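Local coordinates for scarecrow-like protein 3 (Arabidopsis thaliana, PDB 6KPB) that probably acts as a GRAS-family transcription factor in plant development and binds zinc finger proteins of the IDD family, among them JACKDAW/IDD10, at residues S423-L436 and R472-K484. Numbering follows the deposited sequence.
Sequences SQRIDLAGFGNVPL and RPLYSVSAWRCRK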
ATOM      1  N   SER A 423      -1.367 -34.888 -15.509  1.00 92.69           N
ATOM      2  CA  SER A 423      -1.659 -36.316 -15.431  1.00 89.62           C
ATOM      3  C   SER A 423      -0.391 -37.144 -15.604  1.00 95.30           C
ATOM      4  O   SER A 423      -0.108 -38.035 -14.796  1.00100.20           O
ATOM      5  CB  SER A 423      -2.702 -36.699 -16.480  1.00 99.45           C
ATOM      6  OG  SER A 423      -3.944 -36.075 -16.208  1.00100.74           O
ATOM      7  N   GLN A 424       0.387 -36.859 -16.652  1.00 95.57           N
ATOM      8  CA  GLN A 424       1.659 -37.549 -16.840  1.00106.02           C
ATOM      9  C   GLN A 424       2.565 -37.360 -15.631  1.00 94.99           C
ATOM     10  O   GLN A 424       3.159 -38.319 -15.126  1.00101.82           O
ATOM     11  CB  GLN A 424       2.358 -37.041 -18.102  1.00110.59           C
ATOM     12  CG  GLN A 424       1.597 -37.254 -19.395  1.00119.89           C
ATOM     13  CD  GLN A 424       2.430 -36.895 -20.609  1.00134.11           C
ATOM     14  OE1 GLN A 424       3.660 -36.961 -20.573  1.00143.78           O
ATOM     15  NE2 GLN A 424       1.766 -36.504 -21.690  1.00135.45           N
ATOM     16  N   ARG A 425       2.676 -36.120 -15.153  1.00 90.18           N
ATOM     17  CA  ARG A 425       3.557 -35.818 -14.030  1.00 96.04           C
ATOM     18  C   ARG A 425       3.131 -36.576 -12.778  1.00105.11           C
ATOM     19  O   ARG A 425       3.963 -37.171 -12.083  1.00112.31           O
ATOM     20  CB  ARG A 425       3.562 -34.309 -13.778  1.00100.70           C
ATOM     21  CG  ARG A 425       4.754 -33.803 -12.994  1.00107.65           C
ATOM     22  CD  ARG A 425       4.681 -32.296 -12.803  1.00112.21           C
ATOM     23  NE  ARG A 425       4.631 -31.570 -14.069  1.00107.69           N
ATOM     24  CZ  ARG A 425       5.701 -31.256 -14.792  1.00109.50           C
ATOM     25  NH1 ARG A 425       5.564 -30.588 -15.930  1.00103.59           N
ATOM     26  NH2 ARG A 425       6.911 -31.613 -14.380  1.00111.53           N
ATOM     27  N   ILE A 426       1.831 -36.575 -12.481  1.00103.57           N
ATOM     28  CA  ILE A 426       1.338 -37.246 -11.282  1.00 94.97           C
ATOM     29  C   ILE A 426       1.379 -38.760 -11.456  1.00 99.74           C
ATOM     30  O   ILE A 426       1.724 -39.497 -10.523  1.00 89.80           O
ATOM     31  CB  ILE A 426      -0.078 -36.743 -10.941  1.00 87.36           C
ATOM     32  CG1 ILE A 426      -0.024 -35.284 -10.482  1.00 74.54           C
ATOM     33  CG2 ILE A 426      -0.726 -37.613  -9.876  1.00 81.42           C
ATOM     34  CD1 ILE A 426      -1.384 -34.658 -10.279  1.00 69.25           C
ATOM     35  N   ASP A 427       1.039 -39.251 -12.651  1.00 98.89           N
ATOM     36  CA  ASP A 427       1.055 -40.692 -12.888  1.00101.64           C
ATOM     37  C   ASP A 427       2.474 -41.244 -12.843  1.00106.43           C
ATOM     38  O   ASP A 427       2.695 -42.366 -12.371  1.00105.47           O
ATOM     39  CB  ASP A 427       0.384 -41.014 -14.225  1.00103.00           C
ATOM     40  CG  ASP A 427       0.437 -42.490 -14.568  1.00110.30           C
ATOM     41  OD1 ASP A 427       1.478 -42.950 -15.083  1.00115.57           O
ATOM     42  OD2 ASP A 427      -0.564 -43.193 -14.314  1.00114.87           O
ATOM     43  N   LEU A 428       3.452 -40.474 -13.330  1.00100.86           N
ATOM     44  CA  LEU A 428       4.842 -40.902 -13.239  1.00 99.34           C
ATOM     45  C   LEU A 428       5.344 -40.932 -11.803  1.00 99.93           C
ATOM     46  O   LEU A 428       6.295 -41.662 -11.508  1.00103.36           O
ATOM     47  CB  LEU A 428       5.739 -39.991 -14.078  1.00 94.44           C
ATOM     48  CG  LEU A 428       5.842 -40.313 -15.569  1.00108.00           C
ATOM     49  CD1 LEU A 428       6.899 -39.442 -16.231  1.00115.12           C
ATOM     50  CD2 LEU A 428       6.154 -41.789 -15.774  1.00107.25           C
ATOM     51  N   ALA A 429       4.734 -40.158 -10.909  1.00103.50           N
ATOM     52  CA  ALA A 429       5.129 -40.150  -9.506  1.00 99.45           C
ATOM     53  C   ALA A 429       4.593 -41.348  -8.735  1.00 95.70           C
ATOM     54  O   ALA A 429       4.843 -41.446  -7.529  1.00110.28           O
ATOM     55  CB  ALA A 429       4.665 -38.854  -8.836  1.00 99.15           C
ATOM     56  N   GLY A 430       3.871 -42.250  -9.390  1.00 95.47           N
ATOM     57  CA  GLY A 430       3.358 -43.442  -8.749  1.00 89.45           C
ATOM     58  C   GLY A 430       1.889 -43.412  -8.396  1.00 92.90           C
ATOM     59  O   GLY A 430       1.439 -44.274  -7.633  1.00100.47           O
ATOM     60  N   PHE A 431       1.129 -42.456  -8.919  1.00 82.76           N
ATOM     61  CA  PHE A 431      -0.291 -42.348  -8.630  1.00 82.40           C
ATOM     62  C   PHE A 431      -1.114 -42.890  -9.793  1.00 93.64           C
ATOM     63  O   PHE A 431      -0.731 -42.754 -10.958  1.00 90.02           O
ATOM     64  CB  PHE A 431      -0.686 -40.896  -8.350  1.00 84.52           C
ATOM     65  CG  PHE A 431      -0.088 -40.336  -7.089  1.00 93.58           C
ATOM     66  CD1 PHE A 431      -0.745 -40.471  -5.878  1.00 85.68           C
ATOM     67  CD2 PHE A 431       1.127 -39.671  -7.117  1.00 97.74           C
ATOM     68  CE1 PHE A 431      -0.201 -39.956  -4.717  1.00 91.16           C
ATOM     69  CE2 PHE A 431       1.677 -39.154  -5.959  1.00 97.33           C
ATOM     70  CZ  PHE A 431       1.012 -39.297  -4.757  1.00 93.77           C
ATOM     71  N   GLY A 432      -2.240 -43.511  -9.463  1.00 98.74           N
ATOM     72  CA  GLY A 432      -3.201 -43.977 -10.452  1.00 91.21           C
ATOM     73  C   GLY A 432      -4.449 -43.114 -10.395  1.00 99.86           C
ATOM     74  O   GLY A 432      -4.911 -42.748  -9.311  1.00 97.55           O
ATOM     75  N   ASN A 433      -4.993 -42.798 -11.567  1.00 94.31           N
ATOM     76  CA  ASN A 433      -6.157 -41.925 -11.630  1.00 94.02           C
ATOM     77  C   ASN A 433      -7.397 -42.634 -11.105  1.00 94.36           C
ATOM     78  O   ASN A 433      -7.653 -43.799 -11.422  1.00 99.75           O
ATOM     79  CB  ASN A 433      -6.393 -41.447 -13.060  1.00 88.45           C
ATOM     80  CG  ASN A 433      -7.644 -40.596 -13.188  1.00 95.85           C
ATOM     81  OD1 ASN A 433      -8.585 -40.958 -13.893  1.00106.68           O
ATOM     82  ND2 ASN A 433      -7.663 -39.466 -12.493  1.00 92.14           N
ATOM     83  N   VAL A 434      -8.166 -41.922 -10.289  1.00 89.10           N
ATOM     84  CA  VAL A 434      -9.451 -42.395  -9.794  1.00 86.56           C
ATOM     85  C   VAL A 434     -10.531 -41.534 -10.447  1.00 87.56           C
ATOM     86  O   VAL A 434     -10.684 -40.357 -10.087  1.00 83.77           O
ATOM     87  CB  VAL A 434      -9.534 -42.331  -8.264  1.00 90.13           C
ATOM     88  CG1 VAL A 434     -10.853 -42.915  -7.774  1.00 84.13           C
ATOM     89  CG2 VAL A 434      -8.365 -43.071  -7.644  1.00 93.67           C
ATOM     90  N   PRO A 435     -11.279 -42.061 -11.415  1.00 86.01           N
ATOM     91  CA  PRO A 435     -12.268 -41.235 -12.115  1.00 78.99           C
ATOM     92  C   PRO A 435     -13.311 -40.680 -11.157  1.00 81.31           C
ATOM     93  O   PRO A 435     -13.744 -41.352 -10.219  1.00 96.47           O
ATOM     94  CB  PRO A 435     -12.890 -42.207 -13.127  1.00 83.42           C
ATOM     95  CG  PRO A 435     -12.579 -43.574 -12.596  1.00 77.95           C
ATOM     96  CD  PRO A 435     -11.255 -43.445 -11.913  1.00 75.34           C
ATOM     97  N   LEU A 436     -13.693 -39.429 -11.390  1.00 81.31           N
ATOM     98  CA  LEU A 436     -14.712 -38.794 -10.573  1.00 76.00           C
ATOM     99  C   LEU A 436     -16.064 -39.456 -10.806  1.00 74.94           C
ATOM    100  O   LEU A 436     -16.356 -39.957 -11.896  1.00 76.87           O
ATOM    101  CB  LEU A 436     -14.789 -37.302 -10.886  1.00 73.03           C
ATOM    102  CG  LEU A 436     -13.510 -36.509 -10.601  1.00 76.89           C
ATOM    103  CD1 LEU A 436     -13.656 -35.055 -11.024  1.00 80.30           C
ATOM    104  CD2 LEU A 436     -13.144 -36.608  -9.129  1.00 69.38           C
ATOM    105  N   ARG A 472     -13.777 -21.798 -23.084  1.00 87.71           N
ATOM    106  CA  ARG A 472     -12.406 -21.642 -22.616  1.00 93.36           C
ATOM    107  C   ARG A 472     -12.191 -22.445 -21.342  1.00 90.39           C
ATOM    108  O   ARG A 472     -12.891 -22.205 -20.348  1.00 89.01           O
ATOM    109  CB  ARG A 472     -12.095 -20.178 -22.360  1.00 91.35           C
ATOM    110  CG  ARG A 472     -10.652 -19.911 -21.970  1.00 87.48           C
ATOM    111  CD  ARG A 472      -9.725 -20.076 -23.159  1.00 89.28           C
ATOM    112  NE  ARG A 472      -8.321 -19.944 -22.780  1.00 88.22           N
ATOM    113  CZ  ARG A 472      -7.316 -19.881 -23.648  1.00 87.39           C
ATOM    114  NH1 ARG A 472      -7.558 -19.931 -24.950  1.00 87.70           N
ATOM    115  NH2 ARG A 472      -6.070 -19.761 -23.213  1.00 84.93           N
ATOM    116  N   PRO A 473     -11.253 -23.391 -21.318  1.00 88.41           N
ATOM    117  CA  PRO A 473     -10.954 -24.098 -20.067  1.00 76.80           C
ATOM    118  C   PRO A 473     -10.316 -23.169 -19.047  1.00 81.94           C
ATOM    119  O   PRO A 473      -9.526 -22.286 -19.391  1.00 90.14           O
ATOM    120  CB  PRO A 473      -9.980 -25.200 -20.502  1.00 71.62           C
ATOM    121  CG  PRO A 473     -10.167 -25.327 -21.982  1.00 73.21           C
ATOM    122  CD  PRO A 473     -10.517 -23.953 -22.461  1.00 83.34           C
ATOM    123  N   LEU A 474     -10.663 -23.378 -17.779  1.00 78.14           N
ATOM    124  CA  LEU A 474     -10.164 -22.551 -16.688  1.00 73.75           C
ATOM    125  C   LEU A 474      -9.471 -23.361 -15.606  1.00 77.78           C
ATOM    126  O   LEU A 474      -8.330 -23.049 -15.242  1.00 77.35           O
ATOM    127  CB  LEU A 474     -11.314 -21.736 -16.075  1.00 70.24           C
ATOM    128  CG  LEU A 474     -11.998 -20.717 -16.987  1.00 87.02           C
ATOM    129  CD1 LEU A 474     -13.117 -20.009 -16.242  1.00 88.32           C
ATOM    130  CD2 LEU A 474     -10.990 -19.714 -17.532  1.00 77.67           C
ATOM    131  N   TYR A 475     -10.126 -24.389 -15.070  1.00 79.58           N
ATOM    132  CA  TYR A 475      -9.554 -25.183 -13.994  1.00 74.36           C
ATOM    133  C   TYR A 475      -9.897 -26.649 -14.205  1.00 80.54           C
ATOM    134  O   TYR A 475     -10.889 -26.988 -14.855  1.00 84.63           O
ATOM    135  CB  TYR A 475     -10.061 -24.734 -12.618  1.00 70.54           C
ATOM    136  CG  TYR A 475      -9.768 -23.293 -12.278  1.00 74.67           C
ATOM    137  CD1 TYR A 475     -10.624 -22.277 -12.681  1.00 81.58           C
ATOM    138  CD2 TYR A 475      -8.643 -22.948 -11.541  1.00 84.70           C
ATOM    139  CE1 TYR A 475     -10.364 -20.957 -12.366  1.00 78.75           C
ATOM    140  CE2 TYR A 475      -8.374 -21.632 -11.221  1.00 82.83           C
ATOM    141  CZ  TYR A 475      -9.238 -20.642 -11.636  1.00 80.79           C
ATOM    142  OH  TYR A 475      -8.969 -19.330 -11.317  1.00 84.48           O
ATOM    143  N   SER A 476      -9.067 -27.516 -13.631  1.00 75.63           N
ATOM    144  CA  SER A 476      -9.274 -28.954 -13.676  1.00 71.32           C
ATOM    145  C   SER A 476      -9.345 -29.513 -12.259  1.00 75.68           C
ATOM    146  O   SER A 476      -8.769 -28.952 -11.322  1.00 68.13           O
ATOM    147  CB  SER A 476      -8.155 -29.656 -14.460  1.00 82.70           C
ATOM    148  OG  SER A 476      -6.890 -29.454 -13.853  1.00 81.30           O
ATOM    149  N   VAL A 477     -10.075 -30.617 -12.109  1.00 73.30           N
ATOM    150  CA  VAL A 477     -10.179 -31.341 -10.847  1.00 70.77           C
ATOM    151  C   VAL A 477      -9.941 -32.818 -11.131  1.00 75.86           C
ATOM    152  O   VAL A 477     -10.575 -33.389 -12.025  1.00 82.97           O
ATOM    153  CB  VAL A 477     -11.549 -31.136 -10.169  1.00 77.73           C
ATOM    154  CG1 VAL A 477     -11.591 -31.853  -8.827  1.00 65.04           C
ATOM    155  CG2 VAL A 477     -11.844 -29.652  -9.994  1.00 73.07           C
ATOM    156  N   SER A 478      -9.032 -33.433 -10.376  1.00 74.00           N
ATOM    157  CA  SER A 478      -8.661 -34.820 -10.622  1.00 72.89           C
ATOM    158  C   SER A 478      -8.349 -35.512  -9.302  1.00 83.91           C
ATOM    159  O   SER A 478      -7.833 -34.896  -8.366  1.00 90.52           O
ATOM    160  CB  SER A 478      -7.458 -34.917 -11.566  1.00 72.58           C
ATOM    161  OG  SER A 478      -6.329 -34.251 -11.027  1.00 79.28           O
ATOM    162  N   ALA A 479      -8.656 -36.806  -9.247  1.00 76.81           N
ATOM    163  CA  ALA A 479      -8.449 -37.626  -8.061  1.00 80.62           C
ATOM    164  C   ALA A 479      -7.462 -38.741  -8.373  1.00 87.38           C
ATOM    165  O   ALA A 479      -7.467 -39.297  -9.477  1.00 90.96           O
ATOM    166  CB  ALA A 479      -9.772 -38.215  -7.560  1.00 68.52           C
ATOM    167  N   TRP A 480      -6.615 -39.070  -7.397  1.00 83.57           N
ATOM    168  CA  TRP A 480      -5.519 -40.004  -7.612  1.00 83.54           C
ATOM    169  C   TRP A 480      -5.331 -40.887  -6.387  1.00 87.17           C
ATOM    170  O   TRP A 480      -5.548 -40.460  -5.250  1.00 81.87           O
ATOM    171  CB  TRP A 480      -4.214 -39.260  -7.927  1.00 71.65           C
ATOM    172  CG  TRP A 480      -4.374 -38.238  -9.004  1.00 76.75           C
ATOM    173  CD1 TRP A 480      -4.781 -36.941  -8.852  1.00 74.95           C
ATOM    174  CD2 TRP A 480      -4.145 -38.425 -10.404  1.00 79.38           C
ATOM    175  NE1 TRP A 480      -4.816 -36.312 -10.072  1.00 70.29           N
ATOM    176  CE2 TRP A 480      -4.430 -37.201 -11.042  1.00 83.08           C
ATOM    177  CE3 TRP A 480      -3.724 -39.507 -11.182  1.00 83.51           C
ATOM    178  CZ2 TRP A 480      -4.307 -37.031 -12.419  1.00 84.96           C
ATOM    179  CZ3 TRP A 480      -3.604 -39.337 -12.549  1.00 89.60           C
ATOM    180  CH2 TRP A 480      -3.894 -38.108 -13.152  1.00 88.02           C
ATOM    181  N   ARG A 481      -4.918 -42.128  -6.638  1.00 91.54           N
ATOM    182  CA  ARG A 481      -4.585 -43.087  -5.597  1.00 98.91           C
ATOM    183  C   ARG A 481      -3.187 -43.631  -5.854  1.00100.29           C
ATOM    184  O   ARG A 481      -2.660 -43.540  -6.965  1.00 97.96           O
ATOM    185  CB  ARG A 481      -5.583 -44.249  -5.547  1.00 97.50           C
ATOM    186  CG  ARG A 481      -5.540 -45.112  -6.795  1.00101.07           C
ATOM    187  CD  ARG A 481      -6.282 -46.421  -6.617  1.00104.72           C
ATOM    188  NE  ARG A 481      -5.429 -47.561  -6.944  1.00131.92           N
ATOM    189  CZ  ARG A 481      -5.148 -47.955  -8.182  1.00134.95           C
ATOM    190  NH1 ARG A 481      -4.362 -49.004  -8.384  1.00124.21           N
ATOM    191  NH2 ARG A 481      -5.650 -47.298  -9.220  1.00132.15           N
ATOM    192  N   CYS A 482      -2.596 -44.218  -4.817  1.00 91.51           N
ATOM    193  CA  CYS A 482      -1.231 -44.720  -4.906  1.00100.57           C
ATOM    194  C   CYS A 482      -1.190 -46.049  -5.648  1.00 91.84           C
ATOM    195  O   CYS A 482      -1.998 -46.945  -5.384  1.00 93.05           O
ATOM    196  CB  CYS A 482      -0.633 -44.878  -3.511  1.00106.28           C
ATOM    197  SG  CYS A 482      -0.376 -43.327  -2.638  1.00104.91           S
ATOM    198  N   ARG A 483      -0.241 -46.178  -6.571  1.00105.08           N
ATOM    199  CA  ARG A 483      -0.044 -47.412  -7.316  1.00117.40           C
ATOM    200  C   ARG A 483       1.038 -48.257  -6.650  1.00121.65           C
ATOM    201  O   ARG A 483       1.862 -47.757  -5.879  1.00121.87           O
ATOM    202  CB  ARG A 483       0.335 -47.110  -8.768  1.00112.92           C
ATOM    203  CG  ARG A 483       0.171 -48.287  -9.717  1.00105.50           C
ATOM    204  CD  ARG A 483       0.783 -48.016 -11.083  1.00106.01           C
ATOM    205  NE  ARG A 483       0.040 -47.007 -11.829  1.00100.78           N
ATOM    206  CZ  ARG A 483       0.444 -45.751 -11.995  1.00114.11           C
ATOM    207  NH1 ARG A 483       1.593 -45.347 -11.469  1.00119.78           N
ATOM    208  NH2 ARG A 483      -0.298 -44.902 -12.689  1.00123.74           N
ATOM    209  N   LYS A 484       1.014 -49.556  -6.945  1.00145.14           N
ATOM    210  CA  LYS A 484       1.998 -50.519  -6.439  1.00151.96           C
ATOM    211  C   LYS A 484       2.000 -50.622  -4.915  1.00150.28           C
ATOM    212  O   LYS A 484       1.228 -49.968  -4.215  1.00142.15           O
ATOM    213  CB  LYS A 484       3.406 -50.163  -6.934  1.00152.03           C
ATOM    214  CG  LYS A 484       3.691 -50.572  -8.371  1.00152.09           C
ATOM    215  CD  LYS A 484       5.034 -50.034  -8.840  1.00153.66           C
ATOM    216  CE  LYS A 484       5.898 -51.138  -9.428  1.00159.49           C
ATOM    217  NZ  LYS A 484       6.313 -50.834 -10.825  1.00160.95           N
ATOM    218  OXT LYS A 484       2.782 -51.384  -4.344  1.00154.60           O
TER
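The indole of Trp480 lies sandwiched between Ile426 of the helix and Asn433 of the strand that follows it. From the helix side, Ile426 CG2 sits over one face, 3.8 Å from the centroid of the five-membered ring in a CH-pi contact. Ile426 CD1 reaches the indole nitrogen end. Over the opposite face, toward the rim, comes Asn433 ND2, its amide plane turned 65° from the ring, while Asn433 CB packs 3.5 Å from Trp480 CZ3. Ser423 OG meets the six-membered ring edge-on, in its plane. CG of Trp480 lies anti to the carbonyl carbon (chi1 -50°) and the ring is turned by chi2 of 86°, which brings NE1 to Ser478 OG on its own strand, a bent 2.7 Å bond that, with the packing on both faces, limits how the indole can turn. Replacing Trp480 by alanine is likely to open a gap between Ile426 and Asn433 and to leave Ser478 OG without this donor.

Strand 431-434 pairs antiparallel with strand 472-482 in the predicted SAW region of the GRAS domain, where this last strand also pairs with strands 345-351 and 464-469 in the mixed sheet; Gly432 and Arg481 exchange two backbone bonds. A Schellman motif at Gly430 turns the helix into strand 431-434, and Gly430 O accepts Arg483 N at 2.8 Å. Phe431 meets Cys482 SG obliquely and Trp339 edge-to-face.

On the other side of the sheet Val434 CG2 lies across the aliphatic part of the solvent-exposed Arg481, 3.6 Å from Arg481 CG. The partly exposed Arg483 side chain is held less surely: NH1 makes a weak 3.3 Å bond to Asp427 O, and its salt bridge to the Asp427 carboxylate is doubtfully placed.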